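Local coordinates for subtilisin-like protein (PDB 3ZXY) that probably cleaves peptide bonds as a subtilisin-like serine endopeptidase, this chain being the protease domain of the longer PatA protein, at residues 110-115 with 213-218; 140-145 with 154-159; 188-193 with 265-270. The protein carries 1 engineered substitution. All blocks are in the same frame, centred on the assembly; numbering follows the deposited sequence.

Interaction 1 (110-115 with 213-218)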
# COMPACT_ATOMS: atom_id res chain seq x y z
N ASN A 110 0.93 -4.02 1.86
CA ASN A 110 0.43 -3.23 0.71
C ASN A 110 -0.16 -4.18 -0.31
O ASN A 110 0.53 -5.06 -0.81
CB ASN A 110 1.60 -2.45 0.09
CG ASN A 110 1.17 -1.53 -1.05
OD1 ASN A 110 1.00 -0.33 -0.83
ND2 ASN A 110 0.95 -2.08 -2.25
N ILE A 111 -1.44 -3.99 -0.62
CA ILE A 111 -2.09 -4.78 -1.69
C ILE A 111 -2.68 -3.81 -2.72
O ILE A 111 -3.80 -3.31 -2.56
CB ILE A 111 -3.18 -5.71 -1.14
CG1 ILE A 111 -2.60 -6.64 -0.07
CG2 ILE A 111 -3.82 -6.51 -2.27
CD1 ILE A 111 -3.59 -7.63 0.49
N SER A 112 -1.91 -3.55 -3.76
CA SER A 112 -2.33 -2.68 -4.85
C SER A 112 -3.12 -3.49 -5.84
O SER A 112 -2.73 -3.64 -7.01
CB SER A 112 -1.12 -2.07 -5.53
OG SER A 112 -0.50 -1.10 -4.69
N GLY A 113 -4.21 -4.07 -5.38
CA GLY A 113 -5.06 -4.89 -6.23
C GLY A 113 -6.31 -5.28 -5.47
O GLY A 113 -6.47 -4.91 -4.31
N GLY A 114 -7.17 -6.04 -6.12
CA GLY A 114 -8.42 -6.46 -5.52
C GLY A 114 -9.39 -6.92 -6.58
O GLY A 114 -9.01 -7.10 -7.74
N GLU A 115 -10.63 -7.14 -6.16
CA GLU A 115 -11.68 -7.63 -7.02
C GLU A 115 -12.93 -6.82 -6.74
O GLU A 115 -13.26 -6.56 -5.59
CB GLU A 115 -11.96 -9.12 -6.73
CG GLU A 115 -13.07 -9.73 -7.57
CD GLU A 115 -13.03 -11.25 -7.64
OE1 GLU A 115 -12.42 -11.89 -6.76
OE2 GLU A 115 -13.62 -11.80 -8.60
N ALA A 213 -1.35 5.04 -5.86
CA ALA A 213 -1.68 5.82 -4.65
C ALA A 213 -1.50 4.99 -3.38
O ALA A 213 -1.05 5.48 -2.35
CB ALA A 213 -3.13 6.32 -4.74
N THR A 214 -1.85 3.70 -3.47
CA THR A 214 -1.79 2.78 -2.34
C THR A 214 -0.40 2.75 -1.66
O THR A 214 -0.32 2.93 -0.45
CB THR A 214 -2.31 1.39 -2.75
OG1 THR A 214 -3.69 1.51 -3.12
CG2 THR A 214 -2.20 0.37 -1.63
N PRO A 215 0.69 2.54 -2.43
CA PRO A 215 2.02 2.51 -1.80
C PRO A 215 2.48 3.83 -1.21
O PRO A 215 3.34 3.83 -0.32
CB PRO A 215 2.94 2.02 -2.92
CG PRO A 215 2.20 2.31 -4.17
CD PRO A 215 0.76 2.11 -3.84
N ILE A 216 1.93 4.94 -1.68
CA ILE A 216 2.24 6.22 -1.06
C ILE A 216 1.72 6.19 0.37
O ILE A 216 2.42 6.57 1.32
CB ILE A 216 1.66 7.40 -1.84
CG1 ILE A 216 2.36 7.50 -3.21
CG2 ILE A 216 1.86 8.71 -1.06
CD1 ILE A 216 1.82 8.55 -4.13
N VAL A 217 0.49 5.74 0.55
CA VAL A 217 -0.07 5.60 1.90
C VAL A 217 0.68 4.56 2.73
O VAL A 217 0.97 4.80 3.91
CB VAL A 217 -1.59 5.30 1.85
CG1 VAL A 217 -2.15 4.99 3.23
CG2 VAL A 217 -2.34 6.45 1.17
N SER A 218 1.04 3.42 2.15
CA SER A 218 1.81 2.41 2.88
C SER A 218 3.15 2.99 3.35
O SER A 218 3.57 2.76 4.49
CB SER A 218 2.06 1.21 2.01
OG SER A 218 0.83 0.54 1.78
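Asn110 reaches from the sheet to the helix, and its OD1 accepts a 2.8 Å hydrogen bond from Ser218 OG. The hydroxyl lies in the carbonyl plane on a lone pair, with a C=O...donor angle of 119°. CG of Asn110 is anti to the backbone N (chi1 -176°), which turns the amide toward the helix. The rest of OD1 meets carbon: Thr214 CG2 is 3.4 Å from Asn110 OD1, and the Asn110 and Thr214 side chains cross at a slant. Pro215 CA comes within 3.2 Å of Asn110 OD1. Pro215 N has no hydrogen to offer. Asn110 ND2 donates to Ser112 OG at 3.0 Å, close to the amide plane. Ser112 OG also bonds Ala211 O and lies 3.6 Å from Pro215 CD. Thr214 OG1 turns back to Thr210 O. With an alanine in place of Asn110, the buried Ser218 OG would probably lose this acceptor and Ser112 OG its amide donor. Strand 108-111 is thus joined to helix 210-230, which carries the engineered alanine at the predicted charge-relay position Ala211. Both ends of one buried amide are bonded, which fixes its flip and holds Ser112 beside that site.

Interaction 2 (140-145 with 154-159)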
# COMPACT_ATOMS: atom_id res chain seq x y z
N LEU A 140 -3.40 -3.63 6.75
CA LEU A 140 -3.54 -3.88 5.32
C LEU A 140 -3.94 -2.56 4.67
O LEU A 140 -4.91 -1.93 5.10
CB LEU A 140 -4.61 -4.96 5.09
CG LEU A 140 -4.51 -5.77 3.80
CD1 LEU A 140 -5.38 -7.03 3.85
CD2 LEU A 140 -4.88 -4.89 2.64
N VAL A 141 -3.18 -2.14 3.66
CA VAL A 141 -3.45 -0.91 2.90
C VAL A 141 -3.74 -1.40 1.48
O VAL A 141 -2.90 -2.07 0.87
CB VAL A 141 -2.24 0.05 2.90
CG1 VAL A 141 -2.59 1.33 2.17
CG2 VAL A 141 -1.79 0.37 4.34
N ALA A 142 -4.93 -1.07 0.95
CA ALA A 142 -5.40 -1.70 -0.30
C ALA A 142 -6.03 -0.71 -1.26
O ALA A 142 -6.72 0.22 -0.85
CB ALA A 142 -6.40 -2.83 0.01
N ALA A 143 -5.83 -0.97 -2.55
CA ALA A 143 -6.34 -0.09 -3.61
C ALA A 143 -7.87 -0.13 -3.71
O ALA A 143 -8.47 -1.20 -3.75
CB ALA A 143 -5.74 -0.49 -4.95
N ALA A 144 -8.48 1.06 -3.78
CA ALA A 144 -9.93 1.19 -3.90
C ALA A 144 -10.48 0.65 -5.21
O ALA A 144 -11.66 0.28 -5.28
CB ALA A 144 -10.33 2.67 -3.75
N GLY A 145 -9.65 0.64 -6.25
CA GLY A 145 -10.09 0.31 -7.61
C GLY A 145 -10.39 1.54 -8.43
O GLY A 145 -10.76 2.59 -7.89
N VAL A 154 -12.64 -5.74 -2.80
CA VAL A 154 -12.00 -6.43 -1.69
C VAL A 154 -10.57 -6.75 -2.11
O VAL A 154 -10.30 -7.09 -3.27
CB VAL A 154 -12.79 -7.69 -1.27
CG1 VAL A 154 -14.16 -7.29 -0.74
CG2 VAL A 154 -12.93 -8.71 -2.41
N PRO A 155 -9.63 -6.66 -1.16
CA PRO A 155 -9.80 -6.46 0.28
C PRO A 155 -10.01 -5.04 0.79
O PRO A 155 -10.21 -4.86 2.00
CB PRO A 155 -8.50 -7.03 0.85
CG PRO A 155 -7.50 -6.77 -0.19
CD PRO A 155 -8.23 -7.01 -1.49
N ALA A 156 -9.96 -4.04 -0.07
CA ALA A 156 -10.10 -2.65 0.38
C ALA A 156 -11.30 -2.40 1.29
O ALA A 156 -11.20 -1.57 2.21
CB ALA A 156 -10.14 -1.71 -0.81
N ALA A 157 -12.43 -3.05 1.04
CA ALA A 157 -13.67 -2.85 1.80
C ALA A 157 -13.78 -3.65 3.11
O ALA A 157 -14.79 -3.54 3.84
CB ALA A 157 -14.88 -3.14 0.91
N LEU A 158 -12.78 -4.47 3.42
CA LEU A 158 -12.91 -5.42 4.52
C LEU A 158 -12.54 -4.80 5.86
O LEU A 158 -11.92 -3.75 5.90
CB LEU A 158 -12.10 -6.68 4.22
CG LEU A 158 -12.61 -7.50 3.03
CD1 LEU A 158 -11.73 -8.74 2.83
CD2 LEU A 158 -14.06 -7.91 3.18
N PRO A 159 -12.93 -5.44 6.96
CA PRO A 159 -12.76 -4.78 8.27
C PRO A 159 -11.32 -4.43 8.65
O PRO A 159 -10.42 -5.24 8.51
CB PRO A 159 -13.36 -5.78 9.25
CG PRO A 159 -14.31 -6.59 8.43
CD PRO A 159 -13.71 -6.69 7.07
O HOH W 1 -8.67 -3.91 -2.79
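The ring of Pro155 and the peptide group that follows it both face Ala142. Ala142 CB approaches from one face of the proline ring, above the CG corner rather than the middle, 4.1 Å from Pro155 CG. The same methyl lies over the Ala156 end of the Pro155-Ala156 peptide face, with Ala142 CB 3.7 Å from Ala156 CA. At the rim of the ring, Leu140 CD2 is 4.3 Å from Pro155 CG. CG of Leu140 is roughly anti to its backbone N (chi1 -155°), which sends the branched end out toward this corner. Ile111 and Leu94 also touch Pro155, so the ring is buried among apolar side chains.

Ala156 carries the second half of the contact. Ala156 CB is 4.0 Å from Ala142 CB and 3.4 Å from Ala143 O. No direct hydrogen bond links the two segments. One water does the work: it donates to Ala143 O at 2.9 Å and accepts from Ala156 N at 3.0 Å. Two buried backbone groups are satisfied this way.

The peptide bond before Pro155 is cis. A type I turn follows from Pro155 to Leu158. Gln186 holds the carbonyls of Ala156 and Leu158 with its NE2. On the strand side, Ala144 O is held by Tyr183 and Asn178.

A cis proline followed by alanine, packed against the end of strand 139-143 and the Ala-Gly that follows it, is a familiar feature of subtilisins. There the corresponding strand end forms one wall of the S1 specificity pocket, and the same role is probable here.

Interaction 3 (188-193 with 265-270)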
# COMPACT_ATOMS: atom_id res chain seq x y z
N ILE A 188 -9.02 6.79 2.16
CA ILE A 188 -8.43 8.10 2.01
C ILE A 188 -7.92 8.26 0.58
O ILE A 188 -7.58 7.28 -0.07
CB ILE A 188 -7.31 8.39 3.04
CG1 ILE A 188 -6.16 7.41 2.93
CG2 ILE A 188 -7.92 8.48 4.44
CD1 ILE A 188 -5.00 7.89 3.81
N LEU A 189 -7.86 9.50 0.13
CA LEU A 189 -7.31 9.80 -1.19
C LEU A 189 -5.82 10.10 -1.08
O LEU A 189 -5.38 10.87 -0.21
CB LEU A 189 -8.00 11.02 -1.82
CG LEU A 189 -9.50 10.91 -2.13
CD1 LEU A 189 -10.02 12.24 -2.65
CD2 LEU A 189 -9.76 9.79 -3.14
N ALA A 190 -5.05 9.54 -2.00
CA ALA A 190 -3.63 9.86 -2.08
C ALA A 190 -3.28 10.14 -3.53
O ALA A 190 -4.05 9.83 -4.44
CB ALA A 190 -2.78 8.72 -1.50
N PRO A 191 -2.12 10.76 -3.79
CA PRO A 191 -1.79 11.09 -5.16
C PRO A 191 -1.77 9.85 -6.03
O PRO A 191 -1.14 8.86 -5.66
CB PRO A 191 -0.38 11.71 -5.04
CG PRO A 191 -0.36 12.26 -3.68
CD PRO A 191 -1.14 11.29 -2.83
N GLY A 192 -2.47 9.90 -7.15
CA GLY A 192 -2.57 8.74 -8.03
C GLY A 192 -2.42 9.03 -9.51
O GLY A 192 -2.74 8.18 -10.33
N GLU A 193 -1.94 10.22 -9.87
CA GLU A 193 -1.76 10.60 -11.25
C GLU A 193 -0.27 10.76 -11.56
O GLU A 193 0.43 11.52 -10.90
CB GLU A 193 -2.49 11.92 -11.51
CG GLU A 193 -2.76 12.22 -12.96
CD GLU A 193 -4.02 13.06 -13.12
OE1 GLU A 193 -3.98 14.24 -12.75
OE2 GLU A 193 -5.05 12.52 -13.62
N GLY A 265 -11.37 11.61 3.34
CA GLY A 265 -10.58 12.80 3.12
C GLY A 265 -9.29 12.56 2.37
O GLY A 265 -8.95 11.43 2.00
N ARG A 266 -8.55 13.64 2.17
CA ARG A 266 -7.27 13.60 1.51
C ARG A 266 -6.11 13.34 2.48
O ARG A 266 -6.08 13.94 3.57
CB ARG A 266 -7.03 14.95 0.85
CG ARG A 266 -8.05 15.27 -0.22
CD ARG A 266 -7.74 16.63 -0.79
NE ARG A 266 -8.18 17.70 0.10
CZ ARG A 266 -7.44 18.74 0.49
NH1 ARG A 266 -6.18 18.90 0.10
NH2 ARG A 266 -7.99 19.66 1.28
N LEU A 267 -5.16 12.52 2.06
CA LEU A 267 -3.96 12.24 2.83
C LEU A 267 -3.31 13.54 3.29
O LEU A 267 -3.08 14.45 2.50
CB LEU A 267 -2.97 11.46 1.99
CG LEU A 267 -1.61 11.14 2.59
CD1 LEU A 267 -1.74 10.23 3.79
CD2 LEU A 267 -0.74 10.53 1.47
N ASN A 268 -3.03 13.59 4.60
CA ASN A 268 -2.49 14.79 5.23
C ASN A 268 -1.32 14.37 6.11
O ASN A 268 -1.49 14.12 7.30
CB ASN A 268 -3.60 15.46 6.05
CG ASN A 268 -3.12 16.68 6.80
OD1 ASN A 268 -2.02 17.20 6.53
ND2 ASN A 268 -3.93 17.16 7.74
N VAL A 269 -0.13 14.32 5.52
CA VAL A 269 1.03 13.74 6.19
C VAL A 269 1.45 14.61 7.37
O VAL A 269 1.67 14.10 8.46
CB VAL A 269 2.20 13.50 5.23
CG1 VAL A 269 3.34 12.82 5.99
CG2 VAL A 269 1.77 12.61 4.08
N SER A 270 1.51 15.92 7.15
CA SER A 270 1.88 16.83 8.26
C SER A 270 0.89 16.75 9.41
O SER A 270 1.27 16.67 10.57
CB SER A 270 2.06 18.27 7.77
OG SER A 270 0.90 18.76 7.17
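Leu189 is held by both its backbone N and its O, which face segment 265-270 on the same edge of the strand. Leu189 N donates to Gly265 O at 2.9 Å, with an N-H...O angle of 170°. Leu189 O accepts from Leu267 N at 2.8 Å, with an angle of 166°. This is a single parallel beta bridge between Leu189 and Arg266. It adds a short extended piece to the edge of the parallel sheet of the subtilase fold, beyond strand 187-191. Gly265 O has a further neighbour in Ile188 CA, a CA-H...O contact of 3.4 Å.

The side chains then part to two faces. On one, Leu189 CD1 is 4.4 Å from Arg266 CG, and Met167 touches both residues. The guanidinium end runs on and gives NH2 to Pro250 O. On the other face Leu267 meets Ile188 and Ala190, and the CD edge of Pro191 lies near by. CG of Leu267 is anti to the backbone N (chi1 176°), and its two methyls take different partners. Leu267 CD1 meets Ile188 CD1 at 4.0 Å, the two side chains crossing at an angle. Ile188 also packs on Val217 and Leu245, while Leu267 touches Leu244. Helices 210-230 and 237-247 cover the face of the sheet that carries Ile188 and Ala190.

Just past the bridge the chain turns into helix 269-278. Asn268 is its N-cap, with OD1 bonded to Gly271 N, and its ND2 reaches Ser247 O. Leu267 CD2 is the methyl on the Pro191 side, 4.0 Å from Ala190 CB and 4.4 Å from Pro191 CD.

All three contacts involve the same parallel sheet. Interactions 1 and 2 lie side by side, centres about 8 Å apart. Ile111 N is 2.8 Å from Val141 O, a probable hydrogen bond between neighbouring strands. Ser218 OG of interaction 1 packs against Val141 CB at 3.3 Å. Both are close to the predicted charge relay site: the side chain of Ser112 is about 4 Å from those of Asp16 and Ala211, and that of Ala143 about 5 Å from Ala211. Interaction 3 is at the sheet edge, its Ala190 side chain about 11 Å from that of Ala211. Helix 210-230 links it to interaction 1 through Val217 CG2, 3.5 Å from Ala190 CB. Interactions 2 and 3 do not touch.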